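Local structure of 1-Cys peroxiredoxin (Vibrio vulnificus MO6-24/O, 5K2I) at residues A[36-41]-A[69-74]; A[48-53]-A[145-150]; A[124-129]-A[151-156]. The protein probably reduces hydrogen peroxide and other peroxides through a single redox-active cysteine, with a further role implicated in scavenging nitric oxide. One frame throughout, in Å; residues are numbered along the deposited sequence.

Contact 1: A[36-41]-A[69-74]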
ATOM      1  N   VAL A  36      -2.055  12.005  20.166  1.00  7.94           N
ATOM      2  CA  VAL A  36      -1.641  11.222  19.014  1.00  7.87           C
ATOM      3  C   VAL A  36      -2.718  11.377  17.949  1.00  8.67           C
ATOM      4  O   VAL A  36      -3.887  11.125  18.213  1.00  8.86           O
ATOM      5  CB  VAL A  36      -1.428   9.746  19.370  1.00  8.88           C
ATOM      6  CG1 VAL A  36      -1.295   8.906  18.098  1.00 10.85           C
ATOM      7  CG2 VAL A  36      -0.204   9.608  20.256  1.00  9.88           C
ATOM      8  N   LEU A  37      -2.327  11.859  16.770  1.00  8.07           N
ATOM      9  CA  LEU A  37      -3.241  12.044  15.646  1.00  7.43           C
ATOM     10  C   LEU A  37      -2.755  11.221  14.480  1.00  7.56           C
ATOM     11  O   LEU A  37      -1.578  11.296  14.126  1.00  8.53           O
ATOM     12  CB  LEU A  37      -3.307  13.518  15.256  1.00  7.58           C
ATOM     13  CG  LEU A  37      -4.156  13.929  14.051  1.00  8.24           C
ATOM     14  CD1 LEU A  37      -5.618  13.736  14.372  1.00 10.59           C
ATOM     15  CD2 LEU A  37      -3.874  15.377  13.666  1.00 10.04           C
ATOM     16  N   PHE A  38      -3.636  10.436  13.874  1.00  7.56           N
ATOM     17  CA  PHE A  38      -3.233   9.690  12.684  1.00  7.98           C
ATOM     18  C   PHE A  38      -4.273   9.863  11.591  1.00  7.91           C
ATOM     19  O   PHE A  38      -5.469  10.025  11.862  1.00  7.93           O
ATOM     20  CB  PHE A  38      -2.993   8.189  12.995  1.00  8.47           C
ATOM     21  CG  PHE A  38      -4.223   7.450  13.435  1.00  7.27           C
ATOM     22  CD1 PHE A  38      -4.607   7.467  14.763  1.00 10.74           C
ATOM     23  CD2 PHE A  38      -4.998   6.760  12.520  1.00  9.84           C
ATOM     24  CE1 PHE A  38      -5.744   6.797  15.179  1.00  9.64           C
ATOM     25  CE2 PHE A  38      -6.135   6.091  12.923  1.00 11.93           C
ATOM     26  CZ  PHE A  38      -6.510   6.111  14.252  1.00 13.35           C
ATOM     27  N   ALA A  39      -3.789   9.858  10.352  1.00  7.14           N
ATOM     28  CA  ALA A  39      -4.630  10.088   9.189  1.00  6.96           C
ATOM     29  C   ALA A  39      -4.629   8.909   8.235  1.00  7.95           C
ATOM     30  O   ALA A  39      -3.644   8.163   8.145  1.00  8.44           O
ATOM     31  CB  ALA A  39      -4.167  11.339   8.449  1.00  8.75           C
ATOM     32  N   VAL A  40      -5.735   8.785   7.506  1.00  7.86           N
ATOM     33  CA  VAL A  40      -5.914   7.781   6.466  1.00  8.20           C
ATOM     34  C   VAL A  40      -6.482   8.460   5.231  1.00  8.07           C
ATOM     35  O   VAL A  40      -6.986   9.581   5.320  1.00  8.32           O
ATOM     36  CB  VAL A  40      -6.863   6.643   6.921  1.00  9.07           C
ATOM     37  CG1 VAL A  40      -6.237   5.868   8.077  1.00 12.38           C
ATOM     38  CG2 VAL A  40      -8.256   7.199   7.284  1.00 11.74           C
ATOM     39  N   PRO A  41      -6.397   7.793   4.069  1.00  7.67           N
ATOM     40  CA  PRO A  41      -6.966   8.388   2.861  1.00  8.47           C
ATOM     41  C   PRO A  41      -8.481   8.358   2.852  1.00  7.75           C
ATOM     42  O   PRO A  41      -9.110   9.106   2.093  1.00  9.19           O
ATOM     43  CB  PRO A  41      -6.422   7.504   1.734  1.00  9.86           C
ATOM     44  CG  PRO A  41      -5.231   6.803   2.328  1.00 12.32           C
ATOM     45  CD  PRO A  41      -5.605   6.586   3.763  1.00 10.47           C
ATOM     46  N   ASP A  69      -2.883  11.848  26.197  1.00 11.22           N
ATOM     47  CA  ASP A  69      -4.173  12.231  26.757  1.00 11.56           C
ATOM     48  C   ASP A  69      -5.323  11.924  25.826  1.00 13.63           C
ATOM     49  O   ASP A  69      -6.454  11.706  26.254  1.00 14.95           O
ATOM     50  CB  ASP A  69      -4.194  13.725  27.072  1.00 12.53           C
ATOM     51  CG  ASP A  69      -3.168  14.115  28.109  1.00 17.72           C
ATOM     52  OD1 ASP A  69      -3.288  13.639  29.259  1.00 21.95           O
ATOM     53  OD2 ASP A  69      -2.239  14.892  27.790  1.00 15.56           O
ATOM     54  N   LEU A  70      -5.030  11.932  24.533  1.00 12.16           N
ATOM     55  CA  LEU A  70      -6.062  11.874  23.520  1.00 10.59           C
ATOM     56  C   LEU A  70      -5.491  11.227  22.277  1.00  8.86           C
ATOM     57  O   LEU A  70      -4.398  11.587  21.849  1.00  9.58           O
ATOM     58  CB  LEU A  70      -6.567  13.279  23.205  1.00 11.50           C
ATOM     59  CG  LEU A  70      -7.668  13.426  22.174  1.00 12.15           C
ATOM     60  CD1 LEU A  70      -8.936  12.753  22.682  1.00 16.70           C
ATOM     61  CD2 LEU A  70      -7.904  14.915  21.902  1.00 15.15           C
ATOM     62  N   ILE A  71      -6.213  10.254  21.726  1.00  8.85           N
ATOM     63  CA  ILE A  71      -5.878   9.643  20.441  1.00  8.92           C
ATOM     64  C   ILE A  71      -6.981   9.987  19.470  1.00  8.85           C
ATOM     65  O   ILE A  71      -8.146   9.765  19.777  1.00  9.94           O
ATOM     66  CB  ILE A  71      -5.762   8.113  20.535  1.00  8.96           C
ATOM     67  CG1 ILE A  71      -4.784   7.715  21.642  1.00 10.25           C
ATOM     68  CG2 ILE A  71      -5.360   7.515  19.179  1.00 10.81           C
ATOM     69  CD1 ILE A  71      -4.806   6.227  21.960  1.00 14.99           C
ATOM     70  N   ALA A  72      -6.627  10.521  18.304  1.00  8.33           N
ATOM     71  CA  ALA A  72      -7.614  10.983  17.352  1.00  9.13           C
ATOM     72  C   ALA A  72      -7.303  10.486  15.949  1.00  8.82           C
ATOM     73  O   ALA A  72      -6.143  10.385  15.545  1.00  8.34           O
ATOM     74  CB  ALA A  72      -7.701  12.511  17.359  1.00  8.85           C
ATOM     75  N   SER A  73      -8.371  10.167  15.236  1.00  7.90           N
ATOM     76  CA  SER A  73      -8.344   9.725  13.856  1.00  9.42           C
ATOM     77  C   SER A  73      -8.895  10.837  12.979  1.00  8.19           C
ATOM     78  O   SER A  73      -9.990  11.332  13.240  1.00 10.34           O
ATOM     79  CB  SER A  73      -9.184   8.451  13.714  1.00 13.09           C
ATOM     80  OG  SER A  73      -9.389   8.100  12.363  1.00 15.30           O
ATOM     81  N   VAL A  74      -8.145  11.242  11.955  1.00  7.51           N
ATOM     82  CA  VAL A  74      -8.639  12.225  11.002  1.00  7.56           C
ATOM     83  C   VAL A  74      -8.609  11.677   9.571  1.00  6.90           C
ATOM     84  O   VAL A  74      -7.782  10.827   9.214  1.00  9.13           O
ATOM     85  CB  VAL A  74      -7.826  13.552  11.094  1.00  8.48           C
ATOM     86  CG1 VAL A  74      -6.356  13.351  10.688  1.00  9.97           C
ATOM     87  CG2 VAL A  74      -8.472  14.673  10.270  1.00  9.29           C
TER
HETATM   88  O   HOH W   1      -7.435   8.258  10.689  1.00 14.13           O
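Val36 to Val40 and Leu70 to Val74 run side by side in the same direction, their axes 4.8 Å apart and inclined by only 16°. The parallel register pairs Val36 with Ile71 and Phe38 with Ser73. Val36 straddles Ile71, giving its N-H to Leu70 O and taking Ala72 N on its own carbonyl, and Phe38 repeats the pattern around Ser73, between Ala72 O and Val74 N. The last bond, Val40 N to Val74 O, is stretched to 3.4 Å and weak. Water 1 sits at this end of the pair, donating to both Phe38 O and Val74 O and lying 2.6 Å from Ser73 OG, bridging the two backbones beside the weak last bond.

Side chains alternate between the two faces of the sheet. On one, Phe38 has CG between its backbone N and carbonyl carbon (chi1 64°), which folds the ring over the neighbouring strand. Ser73 CA lies over one ring face, 4.2 Å from the centroid of the Phe38 ring, in a CH-pi contact, while Ile71 CG2 meets the edge near the ring plane at CE1. Tyr56 of helix 53-65 stacks with the same ring. On the other face, one methyl of Leu37 does the touching: its CD1 reaches Ala72 CB and, also at 3.8 Å, Val74 CG1. That valine branch also meets Ala39 CB at 3.7 Å, so Leu37, Ala72, Val74 and Ala39 form one apolar cluster on this face.

Strand 120-130 bonds to the outer edge of 36-40, and Leu95 to that of 70-74, which makes this pair interior to the sheet. Strand 34-40, helix 53-65 and strand 70-75 form a beta-alpha-beta crossover, the unit on which the thioredoxin fold of peroxiredoxins is built.

Contact 2: A[48-53]-A[145-150]; sequences CSEAHL and FEVSNA
Glu50 meets Asn149 with its methylenes and one carboxylate oxygen. Its CB starts 4.1 Å from Asn149 CB, and CG, set between the backbone N and the carbonyl carbon (chi1 67°), comes closer to the same carbon, at 3.7 Å. Beyond CG the extended chain crosses the asparagine side chain at a slant: Glu50 CD lies 3.8 Å from Asn149 ND2, and OE1 receives that ND2 at 2.9 Å while also lying 4.2 Å from Val147 CG1. The N-H points almost straight at the oxygen (165°) and the oxygen lies close to the amide plane, yet it is met on its anti side and somewhat out of the carboxylate plane, and the two flat groups are turned 41° apart.

Asn149 is the N-cap of helix 150-156: its OD1 caps a backbone N of the first turn, while Thr152 OG1 bonds to Asn149 N, a reciprocal pattern of the capping-box kind. With OD1 committed to the helix, ND2 can serve the glutamate. Glu50 also contributes its backbone, Glu50 O accepting Ala150 N at 3.1 Å. Next to this, Ala51 CB rests 3.9 Å from Ser148 O. The 3-10 turn carrying Glu50 directly follows Cys48, whose SG forms a disulfide with Cys48 of the second subunit.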
ATOM      1  N   CYS A  48      -2.824  -1.022   6.199  1.00 16.38           N
ATOM      2  CA  CYS A  48      -2.234  -1.998   7.117  1.00 15.48           C
ATOM      3  C   CYS A  48      -2.788  -1.745   8.496  1.00 15.07           C
ATOM      4  O   CYS A  48      -2.725  -0.624   8.984  1.00 13.86           O
ATOM      5  CB  CYS A  48      -0.710  -1.896   7.149  1.00 19.66           C
ATOM      6  SG  CYS A  48       0.081  -2.106   5.548  1.00 33.16           S
ATOM      7  N   SER A  49      -3.359  -2.767   9.120  1.00 13.71           N
ATOM      8  CA  SER A  49      -4.111  -2.530  10.353  1.00 12.34           C
ATOM      9  C   SER A  49      -3.289  -1.828  11.421  1.00 11.53           C
ATOM     10  O   SER A  49      -3.787  -0.934  12.113  1.00 12.93           O
ATOM     11  CB  SER A  49      -4.657  -3.842  10.902  1.00 17.74           C
ATOM     12  OG  SER A  49      -5.531  -4.414   9.954  1.00 21.71           O
ATOM     13  N   GLU A  50      -2.020  -2.216  11.523  1.00 12.14           N
ATOM     14  CA  GLU A  50      -1.103  -1.657  12.503  1.00 13.59           C
ATOM     15  C   GLU A  50      -0.915  -0.147  12.359  1.00 11.92           C
ATOM     16  O   GLU A  50      -0.435   0.505  13.288  1.00 13.35           O
ATOM     17  CB  GLU A  50       0.259  -2.350  12.386  1.00 13.37           C
ATOM     18  CG  GLU A  50       0.963  -2.025  11.073  1.00 15.40           C
ATOM     19  CD  GLU A  50       2.085  -2.989  10.734  1.00 24.77           C
ATOM     20  OE1 GLU A  50       3.262  -2.579  10.842  1.00 26.72           O
ATOM     21  OE2 GLU A  50       1.788  -4.144  10.338  1.00 26.69           O
ATOM     22  N   ALA A  51      -1.281   0.404  11.203  1.00 12.99           N
ATOM     23  CA  ALA A  51      -0.990   1.811  10.917  1.00 13.87           C
ATOM     24  C   ALA A  51      -2.229   2.703  10.956  1.00 15.78           C
ATOM     25  O   ALA A  51      -2.122   3.921  10.762  1.00 15.78           O
ATOM     26  CB  ALA A  51      -0.297   1.938   9.569  1.00 14.49           C
ATOM     27  N   HIS A  52      -3.405   2.125  11.197  1.00 12.92           N
ATOM     28  CA  HIS A  52      -4.577   2.974  11.380  1.00 14.44           C
ATOM     29  C   HIS A  52      -5.475   2.445  12.498  1.00 13.18           C
ATOM     30  O   HIS A  52      -4.974   1.951  13.504  1.00 11.51           O
ATOM     31  CB  HIS A  52      -5.331   3.166  10.049  1.00 13.61           C
ATOM     32  CG  HIS A  52      -6.091   1.965   9.579  1.00 13.47           C
ATOM     33  ND1 HIS A  52      -7.441   2.001   9.302  1.00 16.28           N
ATOM     34  CD2 HIS A  52      -5.690   0.693   9.341  1.00 13.19           C
ATOM     35  CE1 HIS A  52      -7.838   0.803   8.911  1.00 16.00           C
ATOM     36  NE2 HIS A  52      -6.798  -0.010   8.935  1.00 12.03           N
ATOM     37  N   LEU A  53      -6.784   2.594  12.357  1.00 13.17           N
ATOM     38  CA  LEU A  53      -7.688   2.423  13.487  1.00 13.10           C
ATOM     39  C   LEU A  53      -7.446   1.144  14.326  1.00 13.76           C
ATOM     40  O   LEU A  53      -7.279   1.247  15.544  1.00 14.88           O
ATOM     41  CB  LEU A  53      -9.137   2.492  12.989  1.00 18.14           C
ATOM     42  CG  LEU A  53     -10.228   3.023  13.920  1.00 18.28           C
ATOM     43  CD1 LEU A  53      -9.748   4.149  14.827  1.00 14.83           C
ATOM     44  CD2 LEU A  53     -11.406   3.479  13.083  1.00 14.87           C
ATOM     45  N   PHE A 145       8.830   1.506   1.141  1.00 14.00           N
ATOM     46  CA  PHE A 145       8.384   0.641   2.229  1.00 14.87           C
ATOM     47  C   PHE A 145       8.807   1.176   3.587  1.00 27.34           C
ATOM     48  O   PHE A 145       9.381   0.445   4.388  1.00 26.56           O
ATOM     49  CB  PHE A 145       8.929  -0.787   2.052  1.00 18.60           C
ATOM     50  CG  PHE A 145       8.342  -1.516   0.879  1.00 15.78           C
ATOM     51  CD1 PHE A 145       8.897  -1.380  -0.381  1.00 17.25           C
ATOM     52  CD2 PHE A 145       7.229  -2.319   1.037  1.00 18.42           C
ATOM     53  CE1 PHE A 145       8.355  -2.048  -1.467  1.00 22.31           C
ATOM     54  CE2 PHE A 145       6.680  -2.986  -0.043  1.00 22.82           C
ATOM     55  CZ  PHE A 145       7.242  -2.849  -1.296  1.00 21.11           C
ATOM     56  N   GLU A 146       8.579   2.462   3.821  1.00 21.41           N
ATOM     57  CA  GLU A 146       8.795   3.018   5.148  1.00 28.81           C
ATOM     58  C   GLU A 146       7.567   2.664   5.977  1.00 42.79           C
ATOM     59  O   GLU A 146       6.568   3.395   5.993  1.00 38.11           O
ATOM     60  CB  GLU A 146       9.034   4.525   5.083  1.00 26.37           C
ATOM     61  CG  GLU A 146      10.301   4.893   4.337  1.00 28.05           C
ATOM     62  CD  GLU A 146      11.564   4.619   5.136  1.00 34.33           C
ATOM     63  OE1 GLU A 146      11.462   4.180   6.300  1.00 41.34           O
ATOM     64  OE2 GLU A 146      12.664   4.823   4.583  1.00 34.18           O
ATOM     65  N   VAL A 147       7.651   1.513   6.641  1.00 31.72           N
ATOM     66  CA  VAL A 147       6.482   0.873   7.234  1.00 30.95           C
ATOM     67  C   VAL A 147       6.253   1.276   8.692  1.00 31.63           C
ATOM     68  O   VAL A 147       6.237   0.428   9.589  1.00 34.53           O
ATOM     69  CB  VAL A 147       6.597  -0.664   7.168  1.00 35.21           C
ATOM     70  CG1 VAL A 147       5.232  -1.289   7.343  1.00 42.12           C
ATOM     71  CG2 VAL A 147       7.199  -1.104   5.855  1.00 31.72           C
ATOM     72  N   SER A 148       6.072   2.569   8.930  1.00 23.46           N
ATOM     73  CA  SER A 148       5.826   3.053  10.280  1.00 22.91           C
ATOM     74  C   SER A 148       4.394   2.712  10.692  1.00 22.39           C
ATOM     75  O   SER A 148       3.556   2.396   9.845  1.00 21.33           O
ATOM     76  CB  SER A 148       6.076   4.556  10.364  1.00 23.97           C
ATOM     77  OG  SER A 148       5.577   5.194   9.201  1.00 33.70           O
ATOM     78  N   ASN A 149       4.120   2.780  11.992  1.00 15.62           N
ATOM     79  CA  ASN A 149       2.846   2.318  12.536  1.00 13.34           C
ATOM     80  C   ASN A 149       2.592   2.885  13.934  1.00 14.71           C
ATOM     81  O   ASN A 149       3.318   3.768  14.397  1.00 13.59           O
ATOM     82  CB  ASN A 149       2.850   0.790  12.564  1.00 16.29           C
ATOM     83  CG  ASN A 149       4.101   0.229  13.238  1.00 18.32           C
ATOM     84  OD1 ASN A 149       4.626   0.821  14.180  1.00 17.60           O
ATOM     85  ND2 ASN A 149       4.589  -0.911  12.747  1.00 19.90           N
ATOM     86  N   ALA A 150       1.579   2.373  14.626  1.00 12.59           N
ATOM     87  CA  ALA A 150       1.303   2.849  15.980  1.00 11.00           C
ATOM     88  C   ALA A 150       2.470   2.534  16.920  1.00 10.32           C
ATOM     89  O   ALA A 150       2.764   3.311  17.821  1.00 12.76           O
ATOM     90  CB  ALA A 150       0.006   2.245  16.511  1.00 10.87           C
TER

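Contact 3: A[124-129]-A[151-156]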
ATOM      1  N   ARG A 124      -1.310   9.088   4.402  1.00  7.15           N
ATOM      2  CA  ARG A 124      -1.190   8.432   5.701  1.00  7.14           C
ATOM      3  C   ARG A 124      -0.049   9.039   6.496  1.00  7.00           C
ATOM      4  O   ARG A 124       1.066   9.136   6.001  1.00  9.02           O
ATOM      5  CB  ARG A 124      -0.942   6.933   5.526  1.00  7.97           C
ATOM      6  CG  ARG A 124      -2.097   6.206   4.882  1.00  9.14           C
ATOM      7  CD  ARG A 124      -1.847   4.701   4.806  1.00 10.15           C
ATOM      8  NE  ARG A 124      -2.927   4.029   4.089  1.00 11.18           N
ATOM      9  CZ  ARG A 124      -2.955   3.888   2.768  1.00 13.47           C
ATOM     10  NH1 ARG A 124      -1.965   4.366   2.028  1.00 16.60           N
ATOM     11  NH2 ARG A 124      -3.978   3.276   2.182  1.00 13.61           N
ATOM     12  N   TYR A 125      -0.332   9.460   7.726  1.00  6.21           N
ATOM     13  CA  TYR A 125       0.700   9.955   8.612  1.00  7.63           C
ATOM     14  C   TYR A 125       0.252   9.791  10.057  1.00  5.90           C
ATOM     15  O   TYR A 125      -0.937   9.571  10.335  1.00  6.85           O
ATOM     16  CB  TYR A 125       1.036  11.438   8.314  1.00  8.85           C
ATOM     17  CG  TYR A 125      -0.111  12.408   8.589  1.00  6.85           C
ATOM     18  CD1 TYR A 125      -0.402  12.823   9.885  1.00  7.80           C
ATOM     19  CD2 TYR A 125      -0.916  12.881   7.558  1.00  7.73           C
ATOM     20  CE1 TYR A 125      -1.457  13.682  10.145  1.00  8.20           C
ATOM     21  CE2 TYR A 125      -1.968  13.755   7.808  1.00  7.01           C
ATOM     22  CZ  TYR A 125      -2.236  14.138   9.106  1.00  7.41           C
ATOM     23  OH  TYR A 125      -3.294  14.986   9.352  1.00  9.08           O
ATOM     24  N   ALA A 126       1.190   9.947  10.976  1.00  7.17           N
ATOM     25  CA  ALA A 126       0.852   9.989  12.389  1.00  7.90           C
ATOM     26  C   ALA A 126       1.730  11.012  13.071  1.00  8.45           C
ATOM     27  O   ALA A 126       2.897  11.202  12.698  1.00  8.48           O
ATOM     28  CB  ALA A 126       1.010   8.618  13.035  1.00 10.40           C
ATOM     29  N   MET A 127       1.144  11.677  14.057  1.00  7.34           N
ATOM     30  CA  MET A 127       1.790  12.740  14.809  1.00  7.99           C
ATOM     31  C   MET A 127       1.681  12.533  16.306  1.00  7.70           C
ATOM     32  O   MET A 127       0.669  12.001  16.800  1.00  9.49           O
ATOM     33  CB  MET A 127       1.134  14.088  14.526  1.00 11.64           C
ATOM     34  CG  MET A 127       1.276  14.664  13.180  1.00 13.45           C
ATOM     35  SD  MET A 127       0.259  16.162  13.219  1.00 12.30           S
ATOM     36  CE  MET A 127       0.668  16.800  11.603  1.00 13.42           C
ATOM     37  N   ILE A 128       2.695  13.005  17.021  1.00  8.81           N
ATOM     38  CA  ILE A 128       2.546  13.336  18.433  1.00  8.27           C
ATOM     39  C   ILE A 128       2.528  14.858  18.529  1.00  9.54           C
ATOM     40  O   ILE A 128       3.425  15.528  18.012  1.00  9.58           O
ATOM     41  CB  ILE A 128       3.685  12.765  19.291  1.00  9.63           C
ATOM     42  CG1 ILE A 128       3.730  11.238  19.172  1.00 10.85           C
ATOM     43  CG2 ILE A 128       3.538  13.200  20.762  1.00 11.96           C
ATOM     44  CD1 ILE A 128       4.999  10.606  19.739  1.00 13.91           C
ATOM     45  N   ILE A 129       1.502  15.388  19.176  1.00  8.09           N
ATOM     46  CA  ILE A 129       1.282  16.826  19.275  1.00  8.48           C
ATOM     47  C   ILE A 129       1.248  17.216  20.745  1.00  8.56           C
ATOM     48  O   ILE A 129       0.446  16.684  21.505  1.00  9.38           O
ATOM     49  CB  ILE A 129      -0.037  17.239  18.602  1.00  7.98           C
ATOM     50  CG1 ILE A 129      -0.121  16.606  17.210  1.00 10.17           C
ATOM     51  CG2 ILE A 129      -0.149  18.755  18.527  1.00  9.84           C
ATOM     52  CD1 ILE A 129      -1.514  16.521  16.665  1.00 13.15           C
ATOM     53  N   GLU A 151       3.152   1.408  16.695  1.00 12.82           N
ATOM     54  CA  GLU A 151       4.327   1.068  17.504  1.00 14.57           C
ATOM     55  C   GLU A 151       5.443   2.094  17.350  1.00 13.56           C
ATOM     56  O   GLU A 151       6.181   2.349  18.301  1.00 15.33           O
ATOM     57  CB  GLU A 151       4.878  -0.319  17.145  1.00 14.95           C
ATOM     58  CG  GLU A 151       4.035  -1.484  17.631  1.00 17.30           C
ATOM     59  CD  GLU A 151       4.188  -1.795  19.122  1.00 18.81           C
ATOM     60  OE1 GLU A 151       5.064  -1.210  19.804  1.00 19.39           O
ATOM     61  OE2 GLU A 151       3.419  -2.647  19.614  1.00 23.29           O
ATOM     62  N   THR A 152       5.580   2.663  16.154  1.00 12.70           N
ATOM     63  CA  THR A 152       6.573   3.707  15.921  1.00 14.06           C
ATOM     64  C   THR A 152       6.282   4.892  16.829  1.00 13.68           C
ATOM     65  O   THR A 152       7.192   5.473  17.417  1.00 13.90           O
ATOM     66  CB  THR A 152       6.585   4.182  14.462  1.00 14.72           C
ATOM     67  OG1 THR A 152       6.478   3.052  13.590  1.00 14.58           O
ATOM     68  CG2 THR A 152       7.873   4.947  14.153  1.00 15.68           C
ATOM     69  N   ILE A 153       5.004   5.239  16.939  1.00 12.37           N
ATOM     70  CA  ILE A 153       4.584   6.340  17.796  1.00 11.94           C
ATOM     71  C   ILE A 153       4.820   6.001  19.268  1.00 13.84           C
ATOM     72  O   ILE A 153       5.349   6.815  20.025  1.00 13.88           O
ATOM     73  CB  ILE A 153       3.095   6.685  17.554  1.00 10.93           C
ATOM     74  CG1 ILE A 153       2.909   7.319  16.166  1.00 10.82           C
ATOM     75  CG2 ILE A 153       2.549   7.593  18.661  1.00 10.89           C
ATOM     76  CD1 ILE A 153       3.553   8.690  16.007  1.00 13.94           C
ATOM     77  N   LEU A 154       4.443   4.789  19.663  1.00 13.43           N
ATOM     78  CA  LEU A 154       4.658   4.344  21.032  1.00 14.22           C
ATOM     79  C   LEU A 154       6.132   4.461  21.423  1.00 17.61           C
ATOM     80  O   LEU A 154       6.457   4.907  22.520  1.00 18.53           O
ATOM     81  CB  LEU A 154       4.167   2.904  21.205  1.00 16.13           C
ATOM     82  CG  LEU A 154       4.336   2.311  22.602  1.00 17.28           C
ATOM     83  CD1 LEU A 154       3.483   3.063  23.625  1.00 16.05           C
ATOM     84  CD2 LEU A 154       3.992   0.831  22.593  1.00 20.89           C
ATOM     85  N   ALA A 155       7.021   4.086  20.510  1.00 14.41           N
ATOM     86  CA  ALA A 155       8.450   4.122  20.793  1.00 17.67           C
ATOM     87  C   ALA A 155       8.978   5.552  20.848  1.00 18.30           C
ATOM     88  O   ALA A 155       9.960   5.834  21.536  1.00 21.03           O
ATOM     89  CB  ALA A 155       9.210   3.321  19.761  1.00 19.51           C
ATOM     90  N   ALA A 156       8.326   6.457  20.126  1.00 17.30           N
ATOM     91  CA  ALA A 156       8.745   7.856  20.130  1.00 19.21           C
ATOM     92  C   ALA A 156       8.449   8.488  21.480  1.00 24.33           C
ATOM     93  O   ALA A 156       9.087   9.462  21.873  1.00 31.09           O
ATOM     94  CB  ALA A 156       8.058   8.628  19.017  1.00 18.90           C
TER
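Ile128 and Ile153 lie flank to flank, their chains heading opposite ways. The CG1 of Ile128 passes 3.9 Å from CG2 of Ile153, and from there each chain goes its own way. Ile128 stays extended (chi2 167°), carrying CD1 across to the helix, to Ala156 CB at 3.7 Å. In Ile153, chi1 of -69° brings CG1 to 3.9 Å from Ala126 CB, and the bend at chi2 puts CD1 at the same distance from that methyl. Ala126 and Ile128 can share this work because they point to the same face of strand 125-129, while Met127 between them points away.

The helix runs at 22° to the strand with the axes 9.2 Å apart, a near-parallel alignment that lets residues 153 and 156, one turn apart, follow the strand. Tyr56 of helix 53-65 touches both Ala126 and Ile153, so two helices share this side of the sheet. No hydrogen bond spans the contact, and the side chains that meet are all aliphatic, which implies that the C-terminal helix is held against the strand here by hydrophobic burial and the fit of shapes.

Contacts 1 and 3 share one sheet, their centres 9 Å apart: strands 34-40 and 120-130 are neighbours, joined by probable backbone bonds such as Leu37 O to Met127 N at 2.7 Å. Contact 2 sits nearer the surface, about 12 Å from the centre of contact 1, and meets it where Val40 CG1 packs 3.5 Å from His52 CB. With contact 3 it shares the chain itself, since Asn149 caps the start of the helix whose later residues lie on the strand. The probable redox centre adjoins contact 2: Cys48, just before the 3-10 turn and probably the peroxidatic cysteine as in related peroxiredoxins, is caught here in its disulfide-linked state across the dimer.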